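Local coordinates for transmembrane oligosaccharyl transferase (Archaeoglobus fulgidus, PDB 3WAJ), which belongs to the STT3/AglB family of oligosaccharyl transferases, membrane proteins of the GT-C clan, and carries a bound zinc ion, at residues A[510-523]-A[537-549]. Numbering follows the deposited sequence.
Sequences MRENTPDGEKYDEY and PFSYPFETYGVIS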
ATOM      1  N   MET A 510       0.529  19.081 -12.233  1.00 39.09           N
ATOM      2  CA  MET A 510      -0.553  18.505 -13.017  1.00 41.16           C
ATOM      3  C   MET A 510      -1.894  19.128 -12.661  1.00 38.94           C
ATOM      4  O   MET A 510      -2.678  19.483 -13.551  1.00 37.35           O
ATOM      5  CB  MET A 510      -0.610  16.971 -12.856  1.00 35.64           C
ATOM      6  CG  MET A 510      -1.816  16.350 -13.549  1.00 30.77           C
ATOM      7  SD  MET A 510      -1.799  14.554 -13.587  1.00 38.91           S
ATOM      8  CE  MET A 510      -0.631  14.198 -14.895  1.00 28.05           C
ATOM      9  N   ARG A 511      -2.138  19.292 -11.362  1.00 35.31           N
ATOM     10  CA  ARG A 511      -3.405  19.857 -10.881  1.00 37.80           C
ATOM     11  C   ARG A 511      -3.657  21.238 -11.470  1.00 37.23           C
ATOM     12  O   ARG A 511      -4.800  21.617 -11.737  1.00 39.22           O
ATOM     13  CB  ARG A 511      -3.414  19.925  -9.347  1.00 30.58           C
ATOM     14  CG  ARG A 511      -4.612  20.689  -8.743  1.00 28.14           C
ATOM     15  CD  ARG A 511      -4.646  20.553  -7.216  1.00 28.70           C
ATOM     16  NE  ARG A 511      -5.790  21.217  -6.583  1.00 32.34           N
ATOM     17  CZ  ARG A 511      -6.073  21.167  -5.281  1.00 34.15           C
ATOM     18  NH1 ARG A 511      -5.301  20.480  -4.462  1.00 31.48           N
ATOM     19  NH2 ARG A 511      -7.142  21.792  -4.814  1.00 34.78           N
ATOM     20  N   GLU A 512      -2.570  21.966 -11.695  1.00 31.65           N
ATOM     21  CA  GLU A 512      -2.645  23.364 -12.091  1.00 43.56           C
ATOM     22  C   GLU A 512      -2.606  23.558 -13.605  1.00 42.44           C
ATOM     23  O   GLU A 512      -3.125  24.535 -14.120  1.00 45.99           O
ATOM     24  CB  GLU A 512      -1.516  24.158 -11.410  1.00 55.31           C
ATOM     25  CG  GLU A 512      -1.497  25.663 -11.720  1.00 72.15           C
ATOM     26  CD  GLU A 512      -2.686  26.425 -11.132  1.00 85.19           C
ATOM     27  OE1 GLU A 512      -3.348  25.899 -10.204  1.00 91.45           O
ATOM     28  OE2 GLU A 512      -2.955  27.555 -11.598  1.00 86.41           O
ATOM     29  N   ASN A 513      -2.032  22.604 -14.324  1.00 36.65           N
ATOM     30  CA  ASN A 513      -1.687  22.844 -15.727  1.00 33.48           C
ATOM     31  C   ASN A 513      -2.371  21.933 -16.746  1.00 31.75           C
ATOM     32  O   ASN A 513      -2.102  22.029 -17.933  1.00 42.75           O
ATOM     33  CB  ASN A 513      -0.153  22.816 -15.912  1.00 35.50           C
ATOM     34  CG  ASN A 513       0.541  23.943 -15.149  1.00 42.86           C
ATOM     35  OD1 ASN A 513       0.640  25.067 -15.644  1.00 51.02           O
ATOM     36  ND2 ASN A 513       0.996  23.655 -13.931  1.00 34.81           N
ATOM     37  N   THR A 514      -3.238  21.042 -16.277  1.00 32.02           N
ATOM     38  CA  THR A 514      -4.056  20.226 -17.168  1.00 31.49           C
ATOM     39  C   THR A 514      -5.484  20.760 -17.088  1.00 35.00           C
ATOM     40  O   THR A 514      -5.832  21.407 -16.108  1.00 37.22           O
ATOM     41  CB  THR A 514      -3.924  18.727 -16.831  1.00 29.33           C
ATOM     42  OG1 THR A 514      -4.362  18.507 -15.489  1.00 24.25           O
ATOM     43  CG2 THR A 514      -2.460  18.296 -16.976  1.00 30.73           C
ATOM     44  N   PRO A 515      -6.302  20.526 -18.130  1.00 39.54           N
ATOM     45  CA  PRO A 515      -7.582  21.249 -18.231  1.00 40.24           C
ATOM     46  C   PRO A 515      -8.674  20.797 -17.275  1.00 39.12           C
ATOM     47  O   PRO A 515      -8.611  19.681 -16.750  1.00 34.90           O
ATOM     48  CB  PRO A 515      -8.029  20.991 -19.681  1.00 38.73           C
ATOM     49  CG  PRO A 515      -7.257  19.801 -20.136  1.00 37.32           C
ATOM     50  CD  PRO A 515      -5.975  19.786 -19.364  1.00 38.69           C
ATOM     51  N   ASP A 516      -9.654  21.681 -17.074  1.00 38.76           N
ATOM     52  CA  ASP A 516     -10.858  21.423 -16.283  1.00 29.82           C
ATOM     53  C   ASP A 516     -10.630  21.309 -14.765  1.00 36.60           C
ATOM     54  O   ASP A 516     -11.391  20.625 -14.060  1.00 40.16           O
ATOM     55  CB  ASP A 516     -11.604  20.189 -16.823  1.00 33.15           C
ATOM     56  CG  ASP A 516     -11.921  20.295 -18.297  1.00 48.96           C
ATOM     57  OD1 ASP A 516     -12.566  21.289 -18.689  1.00 65.67           O
ATOM     58  OD2 ASP A 516     -11.510  19.394 -19.061  1.00 55.56           O
ATOM     59  N   GLY A 517      -9.606  21.997 -14.258  1.00 33.33           N
ATOM     60  CA  GLY A 517      -9.239  21.897 -12.849  1.00 28.14           C
ATOM     61  C   GLY A 517     -10.351  22.241 -11.881  1.00 32.39           C
ATOM     62  O   GLY A 517     -10.524  21.580 -10.848  1.00 40.06           O
ATOM     63  N   GLU A 518     -11.127  23.265 -12.218  1.00 39.33           N
ATOM     64  CA  GLU A 518     -12.242  23.682 -11.364  1.00 44.43           C
ATOM     65  C   GLU A 518     -13.294  22.565 -11.207  1.00 44.95           C
ATOM     66  O   GLU A 518     -13.795  22.309 -10.102  1.00 49.38           O
ATOM     67  CB  GLU A 518     -12.880  24.961 -11.910  1.00 50.57           C
ATOM     68  CG  GLU A 518     -13.444  25.882 -10.830  1.00 69.72           C
ATOM     69  CD  GLU A 518     -14.002  27.199 -11.382  1.00 84.81           C
ATOM     70  OE1 GLU A 518     -14.002  28.203 -10.633  1.00 91.83           O
ATOM     71  OE2 GLU A 518     -14.455  27.229 -12.549  1.00 87.24           O
ATOM     72  N   LYS A 519     -13.622  21.890 -12.305  1.00 39.49           N
ATOM     73  CA  LYS A 519     -14.592  20.802 -12.237  1.00 42.04           C
ATOM     74  C   LYS A 519     -14.086  19.654 -11.371  1.00 37.46           C
ATOM     75  O   LYS A 519     -14.810  19.161 -10.481  1.00 37.77           O
ATOM     76  CB  LYS A 519     -14.997  20.327 -13.646  1.00 44.77           C
ATOM     77  CG  LYS A 519     -15.690  21.409 -14.478  1.00 45.42           C
ATOM     78  CD  LYS A 519     -16.318  20.863 -15.748  1.00 49.67           C
ATOM     79  CE  LYS A 519     -16.808  21.987 -16.657  1.00 52.79           C
ATOM     80  NZ  LYS A 519     -15.655  22.772 -17.172  1.00 64.41           N
ATOM     81  N   TYR A 520     -12.840  19.252 -11.616  1.00 30.65           N
ATOM     82  CA  TYR A 520     -12.201  18.227 -10.798  1.00 30.04           C
ATOM     83  C   TYR A 520     -12.258  18.611  -9.319  1.00 34.90           C
ATOM     84  O   TYR A 520     -12.592  17.776  -8.481  1.00 36.41           O
ATOM     85  CB  TYR A 520     -10.761  17.961 -11.280  1.00 31.92           C
ATOM     86  CG  TYR A 520     -10.738  17.217 -12.596  1.00 30.22           C
ATOM     87  CD1 TYR A 520     -11.167  15.896 -12.667  1.00 32.61           C
ATOM     88  CD2 TYR A 520     -10.312  17.830 -13.763  1.00 26.64           C
ATOM     89  CE1 TYR A 520     -11.164  15.196 -13.863  1.00 30.13           C
ATOM     90  CE2 TYR A 520     -10.307  17.138 -14.982  1.00 27.93           C
ATOM     91  CZ  TYR A 520     -10.740  15.826 -15.016  1.00 32.45           C
ATOM     92  OH  TYR A 520     -10.745  15.131 -16.203  1.00 34.41           O
ATOM     93  N   ASP A 521     -11.973  19.875  -8.997  1.00 33.02           N
ATOM     94  CA  ASP A 521     -12.045  20.322  -7.598  1.00 30.35           C
ATOM     95  C   ASP A 521     -13.442  20.249  -6.990  1.00 35.77           C
ATOM     96  O   ASP A 521     -13.585  19.799  -5.853  1.00 42.05           O
ATOM     97  CB  ASP A 521     -11.411  21.710  -7.411  1.00 26.94           C
ATOM     98  CG  ASP A 521      -9.876  21.682  -7.531  1.00 39.15           C
ATOM     99  OD1 ASP A 521      -9.258  22.759  -7.435  1.00 44.52           O
ATOM    100  OD2 ASP A 521      -9.288  20.598  -7.706  1.00 41.65           O
ATOM    101  N   GLU A 522     -14.472  20.661  -7.730  1.00 39.12           N
ATOM    102  CA  GLU A 522     -15.857  20.509  -7.231  1.00 38.17           C
ATOM    103  C   GLU A 522     -16.212  19.047  -7.043  1.00 34.70           C
ATOM    104  O   GLU A 522     -16.769  18.653  -6.019  1.00 38.67           O
ATOM    105  CB  GLU A 522     -16.891  21.050  -8.223  1.00 43.51           C
ATOM    106  CG  GLU A 522     -16.716  22.454  -8.697  1.00 59.60           C
ATOM    107  CD  GLU A 522     -17.486  22.693  -9.976  1.00 63.54           C
ATOM    108  OE1 GLU A 522     -17.690  21.710 -10.721  1.00 66.81           O
ATOM    109  OE2 GLU A 522     -17.896  23.844 -10.228  1.00 63.51           O
ATOM    110  N   TYR A 523     -15.923  18.251  -8.074  1.00 32.09           N
ATOM    111  CA  TYR A 523     -16.386  16.865  -8.131  1.00 36.45           C
ATOM    112  C   TYR A 523     -15.731  16.054  -7.018  1.00 37.88           C
ATOM    113  O   TYR A 523     -16.373  15.224  -6.378  1.00 38.39           O
ATOM    114  CB  TYR A 523     -16.108  16.253  -9.522  1.00 34.56           C
ATOM    115  CG  TYR A 523     -16.848  14.960  -9.764  1.00 32.54           C
ATOM    116  CD1 TYR A 523     -16.181  13.841 -10.216  1.00 28.76           C
ATOM    117  CD2 TYR A 523     -18.216  14.856  -9.515  1.00 31.40           C
ATOM    118  CE1 TYR A 523     -16.852  12.647 -10.446  1.00 28.18           C
ATOM    119  CE2 TYR A 523     -18.896  13.668  -9.720  1.00 26.93           C
ATOM    120  CZ  TYR A 523     -18.209  12.568 -10.194  1.00 33.38           C
ATOM    121  OH  TYR A 523     -18.865  11.373 -10.408  1.00 36.30           O
ATOM    122  N   PRO A 537     -18.151   1.272 -17.503  1.00 50.16           N
ATOM    123  CA  PRO A 537     -17.654   2.636 -17.247  1.00 40.67           C
ATOM    124  C   PRO A 537     -18.689   3.506 -16.515  1.00 38.37           C
ATOM    125  O   PRO A 537     -19.857   3.470 -16.849  1.00 35.72           O
ATOM    126  CB  PRO A 537     -17.401   3.182 -18.656  1.00 36.57           C
ATOM    127  CG  PRO A 537     -17.103   1.943 -19.492  1.00 36.99           C
ATOM    128  CD  PRO A 537     -18.005   0.874 -18.921  1.00 42.73           C
ATOM    129  N   PHE A 538     -18.256   4.251 -15.506  1.00 45.42           N
ATOM    130  CA  PHE A 538     -19.145   5.067 -14.688  1.00 37.75           C
ATOM    131  C   PHE A 538     -19.653   6.205 -15.536  1.00 35.37           C
ATOM    132  O   PHE A 538     -18.995   6.628 -16.479  1.00 42.64           O
ATOM    133  CB  PHE A 538     -18.372   5.622 -13.482  1.00 34.70           C
ATOM    134  CG  PHE A 538     -19.204   6.441 -12.517  1.00 27.84           C
ATOM    135  CD1 PHE A 538     -19.923   5.835 -11.499  1.00 25.26           C
ATOM    136  CD2 PHE A 538     -19.218   7.827 -12.595  1.00 28.04           C
ATOM    137  CE1 PHE A 538     -20.678   6.603 -10.588  1.00 26.28           C
ATOM    138  CE2 PHE A 538     -19.967   8.605 -11.693  1.00 26.32           C
ATOM    139  CZ  PHE A 538     -20.690   7.994 -10.684  1.00 22.02           C
ATOM    140  N   SER A 539     -20.817   6.720 -15.188  1.00 36.36           N
ATOM    141  CA  SER A 539     -21.420   7.793 -15.956  1.00 44.00           C
ATOM    142  C   SER A 539     -21.091   9.134 -15.293  1.00 45.35           C
ATOM    143  O   SER A 539     -21.826   9.599 -14.416  1.00 46.10           O
ATOM    144  CB  SER A 539     -22.937   7.569 -16.036  1.00 46.00           C
ATOM    145  OG  SER A 539     -23.524   8.545 -16.858  1.00 62.37           O
ATOM    146  N   TYR A 540     -19.979   9.745 -15.701  1.00 40.64           N
ATOM    147  CA  TYR A 540     -19.517  10.997 -15.095  1.00 37.23           C
ATOM    148  C   TYR A 540     -20.416  12.175 -15.457  1.00 36.23           C
ATOM    149  O   TYR A 540     -20.943  12.212 -16.559  1.00 38.07           O
ATOM    150  CB  TYR A 540     -18.067  11.279 -15.503  1.00 30.85           C
ATOM    151  CG  TYR A 540     -17.120  10.246 -14.952  1.00 28.72           C
ATOM    152  CD1 TYR A 540     -16.833   9.094 -15.660  1.00 26.39           C
ATOM    153  CD2 TYR A 540     -16.517  10.421 -13.711  1.00 28.36           C
ATOM    154  CE1 TYR A 540     -15.957   8.125 -15.147  1.00 29.53           C
ATOM    155  CE2 TYR A 540     -15.642   9.472 -13.189  1.00 25.44           C
ATOM    156  CZ  TYR A 540     -15.368   8.320 -13.910  1.00 33.74           C
ATOM    157  OH  TYR A 540     -14.504   7.367 -13.384  1.00 35.46           O
ATOM    158  N   PRO A 541     -20.585  13.135 -14.521  1.00 41.79           N
ATOM    159  CA  PRO A 541     -21.474  14.302 -14.657  1.00 43.00           C
ATOM    160  C   PRO A 541     -20.849  15.362 -15.536  1.00 41.85           C
ATOM    161  O   PRO A 541     -21.416  16.436 -15.745  1.00 48.49           O
ATOM    162  CB  PRO A 541     -21.570  14.856 -13.224  1.00 40.04           C
ATOM    163  CG  PRO A 541     -20.926  13.826 -12.344  1.00 43.73           C
ATOM    164  CD  PRO A 541     -19.952  13.090 -13.188  1.00 40.97           C
ATOM    165  N   PHE A 542     -19.655  15.066 -16.023  1.00 35.94           N
ATOM    166  CA  PHE A 542     -18.994  15.951 -16.960  1.00 32.64           C
ATOM    167  C   PHE A 542     -17.965  15.213 -17.809  1.00 33.78           C
ATOM    168  O   PHE A 542     -17.567  14.071 -17.547  1.00 36.60           O
ATOM    169  CB  PHE A 542     -18.345  17.149 -16.243  1.00 28.88           C
ATOM    170  CG  PHE A 542     -17.105  16.792 -15.414  1.00 35.05           C
ATOM    171  CD1 PHE A 542     -17.208  16.008 -14.260  1.00 35.00           C
ATOM    172  CD2 PHE A 542     -15.847  17.269 -15.775  1.00 34.40           C
ATOM    173  CE1 PHE A 542     -16.070  15.695 -13.484  1.00 35.41           C
ATOM    174  CE2 PHE A 542     -14.715  16.963 -15.015  1.00 39.28           C
ATOM    175  CZ  PHE A 542     -14.826  16.179 -13.864  1.00 35.27           C
ATOM    176  N   GLU A 543     -17.564  15.922 -18.841  1.00 33.04           N
ATOM    177  CA  GLU A 543     -16.524  15.556 -19.774  1.00 45.13           C
ATOM    178  C   GLU A 543     -15.171  15.270 -19.044  1.00 46.40           C
ATOM    179  O   GLU A 543     -14.465  16.189 -18.644  1.00 54.36           O
ATOM    180  CB  GLU A 543     -16.447  16.737 -20.771  1.00 49.50           C
ATOM    181  CG  GLU A 543     -16.830  18.183 -20.153  1.00161.81           C
ATOM    182  CD  GLU A 543     -18.368  18.517 -19.961  1.00 57.74           C
ATOM    183  OE1 GLU A 543     -18.716  19.538 -19.304  1.00 45.08           O
ATOM    184  OE2 GLU A 543     -19.240  17.784 -20.468  1.00 67.64           O
ATOM    185  N   THR A 544     -14.819  13.997 -18.855  1.00 41.85           N
ATOM    186  CA  THR A 544     -13.613  13.637 -18.087  1.00 33.98           C
ATOM    187  C   THR A 544     -12.461  12.994 -18.883  1.00 33.15           C
ATOM    188  O   THR A 544     -12.618  12.639 -20.043  1.00 38.21           O
ATOM    189  CB  THR A 544     -13.944  12.677 -16.921  1.00 35.77           C
ATOM    190  OG1 THR A 544     -14.500  11.455 -17.432  1.00 31.98           O
ATOM    191  CG2 THR A 544     -14.896  13.326 -15.924  1.00 27.06           C
ATOM    192  N   TYR A 545     -11.310  12.812 -18.237  1.00 32.58           N
ATOM    193  CA  TYR A 545     -10.203  12.057 -18.842  1.00 35.56           C
ATOM    194  C   TYR A 545      -9.420  11.288 -17.779  1.00 36.25           C
ATOM    195  O   TYR A 545      -9.490  11.615 -16.589  1.00 31.98           O
ATOM    196  CB  TYR A 545      -9.251  12.969 -19.657  1.00 34.06           C
ATOM    197  CG  TYR A 545      -8.685  14.140 -18.876  1.00 34.04           C
ATOM    198  CD1 TYR A 545      -7.673  13.958 -17.939  1.00 30.17           C
ATOM    199  CD2 TYR A 545      -9.158  15.432 -19.085  1.00 31.30           C
ATOM    200  CE1 TYR A 545      -7.161  15.027 -17.216  1.00 30.03           C
ATOM    201  CE2 TYR A 545      -8.644  16.514 -18.369  1.00 30.97           C
ATOM    202  CZ  TYR A 545      -7.645  16.297 -17.437  1.00 33.77           C
ATOM    203  OH  TYR A 545      -7.131  17.358 -16.722  1.00 39.61           O
ATOM    204  N   GLY A 546      -8.670  10.274 -18.203  1.00 34.21           N
ATOM    205  CA  GLY A 546      -7.938   9.462 -17.256  1.00 26.91           C
ATOM    206  C   GLY A 546      -6.447   9.724 -17.287  1.00 35.22           C
ATOM    207  O   GLY A 546      -5.881  10.187 -18.290  1.00 32.06           O
ATOM    208  N   VAL A 547      -5.815   9.413 -16.163  1.00 30.35           N
ATOM    209  CA  VAL A 547      -4.390   9.548 -16.000  1.00 26.01           C
ATOM    210  C   VAL A 547      -3.815   8.149 -15.744  1.00 31.87           C
ATOM    211  O   VAL A 547      -4.138   7.497 -14.740  1.00 30.01           O
ATOM    212  CB  VAL A 547      -4.082  10.462 -14.832  1.00 26.23           C
ATOM    213  CG1 VAL A 547      -2.550  10.593 -14.629  1.00 25.16           C
ATOM    214  CG2 VAL A 547      -4.709  11.830 -15.060  1.00 21.69           C
ATOM    215  N   ILE A 548      -2.960   7.689 -16.653  1.00 26.92           N
ATOM    216  CA  ILE A 548      -2.435   6.339 -16.554  1.00 28.86           C
ATOM    217  C   ILE A 548      -0.995   6.283 -16.018  1.00 31.53           C
ATOM    218  O   ILE A 548      -0.100   6.997 -16.464  1.00 28.36           O
ATOM    219  CB  ILE A 548      -2.566   5.571 -17.887  1.00 25.21           C
ATOM    220  CG1 ILE A 548      -2.355   4.076 -17.651  1.00 24.27           C
ATOM    221  CG2 ILE A 548      -1.593   6.094 -18.922  1.00 26.48           C
ATOM    222  CD1 ILE A 548      -3.066   3.206 -18.666  1.00 27.75           C
ATOM    223  N   SER A 549      -0.782   5.401 -15.056  1.00 28.29           N
ATOM    224  CA  SER A 549       0.510   5.253 -14.413  1.00 27.70           C
ATOM    225  C   SER A 549       0.469   3.908 -13.692  1.00 26.53           C
ATOM    226  O   SER A 549      -0.563   3.259 -13.660  1.00 29.02           O
ATOM    227  CB  SER A 549       0.725   6.402 -13.420  1.00 24.98           C
ATOM    228  OG  SER A 549       1.956   6.243 -12.732  1.00 29.20           O
TER
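Tyr520 and Tyr545 tie the end of one helix, a turn and the start of the next (510-523) to a loop leading into strand 546-548. The backbones stay apart, with CA atoms 8.1 Å from each other at Lys519 and Phe542 and 10.2 Å at Met510 and Val547, so side chains fill the gap. Tyr545 stands with CG between its backbone N and carbonyl carbon (chi1 55°), which brings a face of its ring to the edge of Tyr520, edge-to-face with planes 62° apart. The Tyr520 OH sits 3.2 Å above the centre of the Tyr545 ring and accepts a hydrogen bond from Tyr545 N at 3.1 Å. At the far end Tyr545 OH donates to Pro515 O, 2.8 Å away, on a lone pair in the carbonyl plane; Arg563 holds the same hydroxyl. The loop residue Phe542 turns its edge to both helical tyrosines: CZ to a face of Tyr520 (planes 73° apart), CE1 to Tyr523 in an offset edge-to-face pair. Lys519 CB lies over the Phe542 ring, off-centre, in a CH-pi contact; Pro541 CG packs on Tyr523 CE2. Within the AglB core domain, edge-to-face rings do the packing, and two backbone-bonded tyrosine hydroxyls probably help set how helix 517-523 starts against the loop.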